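Local coordinates for 14-3-3 protein (Cryptosporidium parvum, PDB 3EFZ) that probably binds phosphoserine-containing partner proteins, as other members of the 14-3-3 family do, and so takes part in cell signalling and regulation, at residues D150-K155 with I168-E173; R222-A227 with I247-V252. One frame throughout, in Å; residues are numbered along the deposited sequence. Where two conformers were deposited one is given.

Interaction 1: residues D150-K155 with I168-E173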
loop_
_atom_site.group_PDB
_atom_site.type_symbol
_atom_site.label_atom_id
_atom_site.label_comp_id
_atom_site.label_asym_id
_atom_site.label_seq_id
_atom_site.Cartn_x
_atom_site.Cartn_y
_atom_site.Cartn_z
ATOM N N ASP B 150 5.602 -1.721 16.511
ATOM C CA ASP B 150 5.764 -2.243 15.148
ATOM C C ASP B 150 6.673 -1.385 14.272
ATOM O O ASP B 150 7.565 -1.914 13.612
ATOM C CB ASP B 150 4.409 -2.418 14.426
ATOM C CG ASP B 150 3.481 -3.402 15.121
ATOM O OD1 ASP B 150 3.927 -4.291 15.867
ATOM O OD2 ASP B 150 2.281 -3.287 14.898
ATOM N N LEU B 151 6.428 -0.079 14.240
ATOM C CA LEU B 151 7.251 0.855 13.459
ATOM C C LEU B 151 8.707 0.945 13.925
ATOM O O LEU B 151 9.604 1.071 13.106
ATOM C CB LEU B 151 6.633 2.260 13.424
ATOM C CG LEU B 151 5.283 2.465 12.723
ATOM C CD1 LEU B 151 4.870 3.888 12.911
ATOM C CD2 LEU B 151 5.308 2.098 11.232
ATOM N N MET B 152 8.940 0.890 15.228
ATOM C CA MET B 152 10.303 0.754 15.738
ATOM C C MET B 152 11.001 -0.550 15.292
ATOM O O MET B 152 12.197 -0.556 14.966
ATOM C CB MET B 152 10.315 0.879 17.267
ATOM C CG MET B 152 10.195 2.307 17.755
ATOM S SD MET B 152 11.490 3.368 17.089
ATOM C CE MET B 152 10.499 4.799 16.739
ATOM N N ARG B 153 10.238 -1.647 15.304
ATOM C CA ARG B 153 10.703 -2.968 14.831
ATOM C C ARG B 153 11.097 -2.892 13.360
ATOM O O ARG B 153 12.101 -3.492 12.949
ATOM C CB ARG B 153 9.627 -4.055 15.067
ATOM C CG ARG B 153 9.915 -5.447 14.459
ATOM C CD ARG B 153 9.031 -6.561 15.090
ATOM N NE ARG B 153 7.588 -6.287 14.937
ATOM C CZ ARG B 153 6.873 -6.612 13.863
ATOM N NH1 ARG B 153 7.444 -7.254 12.843
ATOM N NH2 ARG B 153 5.578 -6.300 13.805
ATOM N N TYR B 154 10.320 -2.140 12.574
ATOM C CA TYR B 154 10.643 -1.944 11.160
ATOM C C TYR B 154 11.949 -1.183 10.965
ATOM O O TYR B 154 12.714 -1.511 10.066
ATOM C CB TYR B 154 9.528 -1.201 10.422
ATOM C CG TYR B 154 8.176 -1.901 10.341
ATOM C CD1 TYR B 154 7.997 -3.247 10.707
ATOM C CD2 TYR B 154 7.072 -1.202 9.856
ATOM C CE1 TYR B 154 6.746 -3.851 10.606
ATOM C CE2 TYR B 154 5.828 -1.794 9.733
ATOM C CZ TYR B 154 5.664 -3.101 10.115
ATOM O OH TYR B 154 4.400 -3.617 9.959
ATOM N N LYS B 155 12.188 -0.158 11.789
ATOM C CA LYS B 155 13.400 0.678 11.668
ATOM C C LYS B 155 14.601 -0.187 12.019
ATOM O O LYS B 155 15.641 -0.109 11.368
ATOM C CB LYS B 155 13.367 1.907 12.601
ATOM C CG LYS B 155 12.265 2.941 12.359
ATOM C CD LYS B 155 12.548 4.214 13.170
ATOM C CE LYS B 155 11.410 5.206 13.067
ATOM N NZ LYS B 155 11.716 6.541 13.711
ATOM N N ILE B 168 15.428 -1.415 18.760
ATOM C CA ILE B 168 14.932 -2.637 19.393
ATOM C C ILE B 168 14.527 -2.324 20.838
ATOM O O ILE B 168 13.452 -2.739 21.291
ATOM C CB ILE B 168 15.951 -3.796 19.323
ATOM C CG1 ILE B 168 16.103 -4.283 17.875
ATOM C CG2 ILE B 168 15.506 -4.961 20.219
ATOM C CD1 ILE B 168 17.405 -4.996 17.586
ATOM N N LYS B 169 15.371 -1.574 21.542
ATOM C CA LYS B 169 15.049 -1.158 22.905
ATOM C C LYS B 169 13.752 -0.344 22.977
ATOM O O LYS B 169 12.927 -0.626 23.836
ATOM C CB LYS B 169 16.203 -0.428 23.588
ATOM C CG LYS B 169 15.893 -0.191 25.061
ATOM C CD LYS B 169 16.988 0.495 25.832
ATOM C CE LYS B 169 16.495 0.766 27.273
ATOM N NZ LYS B 169 15.168 1.495 27.279
ATOM N N GLN B 170 13.566 0.631 22.074
ATOM C CA GLN B 170 12.316 1.414 22.014
ATOM C C GLN B 170 11.104 0.561 21.676
ATOM O O GLN B 170 10.014 0.852 22.149
ATOM C CB GLN B 170 12.379 2.578 21.003
ATOM C CG GLN B 170 13.322 3.743 21.329
ATOM C CD GLN B 170 13.324 4.822 20.234
ATOM O OE1 GLN B 170 12.331 5.533 20.041
ATOM N NE2 GLN B 170 14.446 4.954 19.526
ATOM N N ALA B 171 11.285 -0.461 20.823
ATOM C CA ALA B 171 10.199 -1.411 20.487
ATOM C C ALA B 171 9.771 -2.260 21.678
ATOM O O ALA B 171 8.578 -2.482 21.893
ATOM C CB ALA B 171 10.602 -2.326 19.308
ATOM N N VAL B 172 10.757 -2.773 22.420
ATOM C CA VAL B 172 10.518 -3.451 23.701
ATOM C C VAL B 172 9.643 -2.595 24.645
ATOM O O VAL B 172 8.577 -3.033 25.073
ATOM C CB VAL B 172 11.856 -3.862 24.362
ATOM C CG1 VAL B 172 11.658 -4.315 25.821
ATOM C CG2 VAL B 172 12.503 -4.959 23.552
ATOM N N GLU B 173 10.096 -1.382 24.949
ATOM C CA GLU B 173 9.333 -0.415 25.742
ATOM C C GLU B 173 7.856 -0.321 25.319
ATOM O O GLU B 173 6.961 -0.439 26.161
ATOM C CB GLU B 173 9.911 0.991 25.573
ATOM C CG GLU B 173 11.369 1.213 25.906
ATOM C CD GLU B 173 11.767 2.679 25.655
ATOM O OE1 GLU B 173 12.868 2.923 25.082
ATOM O OE2 GLU B 173 10.967 3.586 26.032
#
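M152 and A171 mark where helices 138-158 and 161-185 come closest within these segments: their CA atoms lie 5.2 Å apart and the local axes 8.1 Å, a close approach at which an alanine methyl rests against the CB of the methionine. The two runs are nearly antiparallel, at 164°. In the tight part, the methyl of A171 lies alongside the CB of M152, CB to CB at 3.8 Å, and the same A171 CB sits 4.1 Å from the backbone N of R153, so the alanine rests against the neighbouring helix's main chain as well as its side chain. The looser part lies beside it, where M152 and Q170 run across each other at an angle. M152 folds back at its second torsion (chi2 -57°), which brings SD alongside the amide end of Q170; M152 SD to Q170 OE1 is 3.8 Å, a van der Waals distance. Q170 is partly exposed and forms the solvent side of the contact, whereas M152 and A171 are buried. R153 leaves the interface: its guanidinium meets D150 OD1 edge-on and in plane through NH2, a weak bond of 3.3 Å, while NE is bonded to Y175 OH, which also binds D150 OD1. This network would hold the arginine's orientation near R79. Both arginines are predicted to contact phosphoserine of a partner protein. The antiparallel pair belongs to the all-helical 14-3-3 fold, and its helix 138-158 carries R153 of that predicted phosphoserine site, with Y175 of helix 161-185 bonding to the arginine.

Interaction 2: residues R222-A227 with I247-V252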
loop_
_atom_site.group_PDB
_atom_site.type_symbol
_atom_site.label_atom_id
_atom_site.label_comp_id
_atom_site.label_asym_id
_atom_site.label_seq_id
_atom_site.Cartn_x
_atom_site.Cartn_y
_atom_site.Cartn_z
ATOM N N ARG B 222 3.398 -19.462 26.930
ATOM C CA ARG B 222 2.815 -18.843 28.119
ATOM C C ARG B 222 1.462 -18.182 27.871
ATOM O O ARG B 222 0.527 -18.360 28.654
ATOM C CB ARG B 222 3.754 -17.762 28.634
ATOM C CG ARG B 222 4.464 -18.107 29.868
ATOM C CD ARG B 222 4.678 -16.836 30.620
ATOM N NE ARG B 222 5.847 -16.092 30.178
ATOM C CZ ARG B 222 5.929 -14.768 30.196
ATOM N NH1 ARG B 222 4.893 -14.027 30.594
ATOM N NH2 ARG B 222 7.040 -14.180 29.790
ATOM N N ALA B 223 1.396 -17.397 26.793
ATOM C CA ALA B 223 0.200 -16.657 26.398
ATOM C C ALA B 223 -0.888 -17.551 25.807
ATOM O O ALA B 223 -2.077 -17.231 25.894
ATOM C CB ALA B 223 0.568 -15.553 25.410
ATOM N N ILE B 224 -0.483 -18.652 25.183
ATOM C CA ILE B 224 -1.431 -19.654 24.679
ATOM C C ILE B 224 -2.167 -20.310 25.859
ATOM O O ILE B 224 -3.403 -20.457 25.846
ATOM C CB ILE B 224 -0.728 -20.746 23.818
ATOM C CG1 ILE B 224 -0.053 -20.127 22.592
ATOM C CG2 ILE B 224 -1.725 -21.811 23.362
ATOM C CD1 ILE B 224 0.878 -21.072 21.883
ATOM N N GLN B 225 -1.393 -20.691 26.875
ATOM C CA GLN B 225 -1.933 -21.340 28.063
ATOM C C GLN B 225 -2.739 -20.377 28.943
ATOM O O GLN B 225 -3.700 -20.781 29.589
ATOM C CB GLN B 225 -0.811 -22.030 28.850
ATOM C CG GLN B 225 -0.684 -23.546 28.586
ATOM C CD GLN B 225 -0.623 -23.925 27.099
ATOM O OE1 GLN B 225 0.258 -23.479 26.358
ATOM N NE2 GLN B 225 -1.556 -24.773 26.673
ATOM N N ALA B 226 -2.349 -19.106 28.957
ATOM C CA ALA B 226 -3.090 -18.093 29.702
ATOM C C ALA B 226 -4.444 -17.820 29.039
ATOM O O ALA B 226 -5.454 -17.627 29.727
ATOM C CB ALA B 226 -2.274 -16.809 29.816
ATOM N N ALA B 227 -4.457 -17.815 27.703
ATOM C CA ALA B 227 -5.677 -17.581 26.926
ATOM C C ALA B 227 -6.661 -18.727 27.062
ATOM O O ALA B 227 -7.856 -18.502 27.222
ATOM C CB ALA B 227 -5.349 -17.352 25.465
ATOM N N ILE B 247 -1.955 -18.958 14.878
ATOM C CA ILE B 247 -0.652 -18.469 14.421
ATOM C C ILE B 247 0.430 -18.679 15.483
ATOM O O ILE B 247 1.541 -19.109 15.163
ATOM C CB ILE B 247 -0.700 -16.975 13.990
ATOM C CG1 ILE B 247 -1.627 -16.790 12.785
ATOM C CG2 ILE B 247 0.710 -16.454 13.668
ATOM C CD1 ILE B 247 -2.081 -15.356 12.554
ATOM N N LEU B 248 0.093 -18.383 16.739
ATOM C CA LEU B 248 1.014 -18.573 17.861
ATOM C C LEU B 248 1.371 -20.048 18.059
ATOM O O LEU B 248 2.539 -20.387 18.267
ATOM C CB LEU B 248 0.446 -17.967 19.159
ATOM C CG LEU B 248 0.447 -16.440 19.304
ATOM C CD1 LEU B 248 -0.559 -15.986 20.346
ATOM C CD2 LEU B 248 1.834 -15.922 19.637
ATOM N N ARG B 249 0.362 -20.911 17.986
ATOM C CA ARG B 249 0.554 -22.359 18.091
ATOM C C ARG B 249 1.384 -22.931 16.944
ATOM O O ARG B 249 2.295 -23.724 17.181
ATOM C CB ARG B 249 -0.790 -23.083 18.163
ATOM C CG ARG B 249 -1.420 -23.062 19.531
ATOM C CD ARG B 249 -2.658 -23.948 19.564
ATOM N NE ARG B 249 -3.062 -24.278 20.930
ATOM C CZ ARG B 249 -4.062 -23.693 21.593
ATOM N NH1 ARG B 249 -4.780 -22.728 21.024
ATOM N NH2 ARG B 249 -4.349 -24.081 22.833
ATOM N N ASP B 250 1.054 -22.532 15.717
ATOM C CA ASP B 250 1.778 -22.964 14.523
ATOM C C ASP B 250 3.256 -22.616 14.602
ATOM O O ASP B 250 4.112 -23.396 14.183
ATOM C CB ASP B 250 1.179 -22.330 13.264
ATOM C CG ASP B 250 -0.193 -22.886 12.916
ATOM O OD1 ASP B 250 -0.647 -23.845 13.578
ATOM O OD2 ASP B 250 -0.823 -22.356 11.973
ATOM N N ASN B 251 3.551 -21.441 15.144
ATOM C CA ASN B 251 4.926 -20.983 15.233
ATOM C C ASN B 251 5.752 -21.699 16.296
ATOM O O ASN B 251 6.928 -21.988 16.065
ATOM C CB ASN B 251 4.981 -19.471 15.406
ATOM C CG ASN B 251 4.843 -18.748 14.096
ATOM O OD1 ASN B 251 5.837 -18.373 13.488
ATOM N ND2 ASN B 251 3.614 -18.578 13.633
ATOM N N VAL B 252 5.140 -21.990 17.445
ATOM C CA VAL B 252 5.821 -22.752 18.498
ATOM C C VAL B 252 6.131 -24.180 18.036
ATOM O O VAL B 252 7.224 -24.690 18.303
ATOM C CB VAL B 252 5.043 -22.778 19.847
ATOM C CG1 VAL B 252 5.863 -23.475 20.911
ATOM C CG2 VAL B 252 4.730 -21.378 20.323
#
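The chi1 of I224, -61°, sets CG1 anti to the carbonyl carbon and CG2 anti to the backbone N; CG2 goes to the guanidinium of R249, while CG1 and CD1 reach L248, V252 and the foot of the R249 chain. R249 also has CG anti to its carbonyl carbon, and from there its chain runs extended to NE (chi2 -173°), far enough to carry the guanidinium over to I224. The two side chains cross, and CG2 of I224 settles over the centre of one guanidinium face, 3.5 Å from R249 CZ. The same methyl is equally near R249 NH2, also at 3.5 Å, and it stands 3.4 Å above the plane of the group. Along the other branch I224 CG1 lies 4.1 Å from L248 CB, the two side chains sliding past each other in opposite directions. At its end I224 CD1 touches R249 CG at 3.8 Å and V252 CG2 at 4.2 Å. One isoleucine thus inserts among L248, R249 and V252; it has the largest buried area of the contact, and its side chain bridges local axes 10.3 Å apart, at 140°. Around this, L248 and V252 also pack on A220 of helix 213-228, and L248 on L200 of helix 193-207. At the polar end of R249, NH2 pairs with E228 OE1 in a salt bridge, while a face of the guanidinium packs on the I224 methyl. That division implies a contact held by apolar burial, with the arginine closing its partly exposed border.

Both contacts join helices of the one chain that run in opposing directions, interaction 1 nearly antiparallel and interaction 2 at a marked slant. They share no helix: interaction 1 joins 138-158 to 161-185, and interaction 2 joins 213-228 to 239-256 further along the sequence. Their centres are 22 Å apart and their nearest atoms about 11 Å, so neither touches the other; helix 193-207 is a common neighbour, meeting side chains of both. Each is mostly buried with a polar border, yet interaction 1 lies nearer the chain centre, about 10 Å against 17 Å. Its closer axes go with an alanine methyl at the nearest approach, beside a predicted phosphoserine site, whereas interaction 2 spans a wider gap with branched side chains and an arginine face.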